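Local coordinates for carboxymuconolactone decarboxylase family protein (Methanocaldococcus jannaschii, PDB 3D7I) that probably acts as a peroxiredoxin-like oxidoreductase of the AhpD-like clan, possibly involved in oxygen detoxification, at residues V85-T89 against S90-A94. Residues are numbered along the deposited sequence; the frame is centred on the assembly and turned at random. Where two conformers were deposited one is given.
Sequences VVLLT and SGMPA
S90 OG donates to T89 OG1 at 2.9 Å, and T89 OG1 in turn donates a hydrogen bond to V85 O at 2.9 Å. A chi1 of 63° sets T89 OG1 between its backbone N and carbonyl carbon, where it can reach V85 O, one turn back. V85 O also accepts from T89 N. With an alanine here in place of T89, S90 OG would probably lose this acceptor and V85 O one of its two donors. S90 N bonds weakly to V86 O, while G91 N makes a straighter bond to L87 O (2.9 Å, 151° at the hydrogen). G91 then turns the chain with positive phi and sits at the N-cap position, right before helix 92-104. The tight part is this buried hydroxyl and backbone network. The looser side lies past the turn, where M92 and A94 are partly exposed. There A94 CB meets V86 CG1 at 3.8 Å. The turn joins helix 76-90 to helix 92-104 in an all-helical chain. R55 of a third subunit hydrogen-bonds T89 O. I51 on helix 41-53 of that subunit packs on T89 and S90, and I26 on helix 20-33 of a fourth packs on L87, so the corner is set among helices of neighbouring subunits.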
loop_
_atom_site.group_PDB
_atom_site.type_symbol
_atom_site.label_atom_id
_atom_site.label_comp_id
_atom_site.label_asym_id
_atom_site.label_seq_id
_atom_site.Cartn_x
_atom_site.Cartn_y
_atom_site.Cartn_z
ATOM N N VAL B 85 14.937 4.837 -9.400
ATOM C CA VAL B 85 13.584 4.541 -9.877
ATOM C C VAL B 85 12.574 4.442 -8.736
ATOM O O VAL B 85 11.461 4.931 -8.861
ATOM C CB VAL B 85 13.554 3.263 -10.748
ATOM C CG1 VAL B 85 12.143 3.071 -11.393
ATOM C CG2 VAL B 85 14.637 3.339 -11.852
ATOM N N VAL B 86 12.954 3.825 -7.610
ATOM C CA VAL B 86 12.114 3.856 -6.411
ATOM C C VAL B 86 11.744 5.278 -6.005
ATOM O O VAL B 86 10.597 5.531 -5.685
ATOM C CB VAL B 86 12.775 3.097 -5.231
ATOM C CG1 VAL B 86 11.977 3.239 -3.944
ATOM C CG2 VAL B 86 12.921 1.608 -5.613
ATOM N N LEU B 87 12.703 6.205 -5.997
ATOM C CA LEU B 87 12.397 7.591 -5.664
ATOM C C LEU B 87 11.313 8.144 -6.579
ATOM O O LEU B 87 10.342 8.711 -6.120
ATOM C CB LEU B 87 13.648 8.463 -5.778
ATOM C CG LEU B 87 13.476 9.972 -5.652
ATOM C CD1 LEU B 87 12.915 10.349 -4.299
ATOM C CD2 LEU B 87 14.858 10.641 -5.901
ATOM N N LEU B 88 11.487 7.975 -7.880
ATOM C CA LEU B 88 10.546 8.560 -8.840
ATOM C C LEU B 88 9.157 7.959 -8.741
ATOM O O LEU B 88 8.172 8.665 -8.886
ATOM C CB LEU B 88 11.076 8.348 -10.260
ATOM C CG LEU B 88 10.366 9.088 -11.394
ATOM C CD1 LEU B 88 10.442 10.580 -11.299
ATOM C CD2 LEU B 88 11.039 8.622 -12.693
ATOM N N THR B 89 9.103 6.643 -8.533
ATOM C CA THR B 89 7.829 5.917 -8.480
ATOM C C THR B 89 7.122 5.960 -7.127
ATOM O O THR B 89 5.916 5.758 -7.038
ATOM C CB THR B 89 8.017 4.455 -8.887
ATOM O OG1 THR B 89 8.894 3.808 -7.961
ATOM C CG2 THR B 89 8.509 4.365 -10.292
ATOM N N SER B 90 7.890 6.205 -6.077
ATOM C CA SER B 90 7.448 5.883 -4.738
ATOM C C SER B 90 7.702 6.941 -3.678
ATOM O O SER B 90 7.139 6.840 -2.572
ATOM C CB SER B 90 8.048 4.522 -4.299
ATOM O OG SER B 90 7.797 3.518 -5.284
ATOM N N GLY B 91 8.566 7.920 -3.954
ATOM C CA GLY B 91 8.758 9.042 -3.038
ATOM C C GLY B 91 10.010 8.947 -2.170
ATOM O O GLY B 91 10.720 7.928 -2.175
HETATM N N MSE B 92 10.256 10.021 -1.436
HETATM C CA MSE B 92 11.448 10.144 -0.612
HETATM C C MSE B 92 11.532 9.135 0.548
HETATM O O MSE B 92 12.610 8.552 0.778
HETATM C CB MSE B 92 11.596 11.581 -0.106
HETATM C CG MSE B 92 12.127 12.501 -1.091
HETATM SE SE MSE B 92 13.981 12.107 -1.332
HETATM C CE MSE B 92 14.666 12.736 0.392
ATOM N N PRO B 93 10.430 8.893 1.279
ATOM C CA PRO B 93 10.570 7.923 2.385
ATOM C C PRO B 93 11.127 6.559 1.970
ATOM O O PRO B 93 12.041 6.018 2.619
ATOM C CB PRO B 93 9.152 7.823 2.951
ATOM C CG PRO B 93 8.546 9.139 2.631
ATOM C CD PRO B 93 9.085 9.503 1.276
ATOM N N ALA B 94 10.607 5.999 0.888
ATOM C CA ALA B 94 11.066 4.702 0.439
ATOM C C ALA B 94 12.525 4.770 -0.038
ATOM O O ALA B 94 13.339 3.873 0.242
ATOM C CB ALA B 94 10.156 4.205 -0.710
#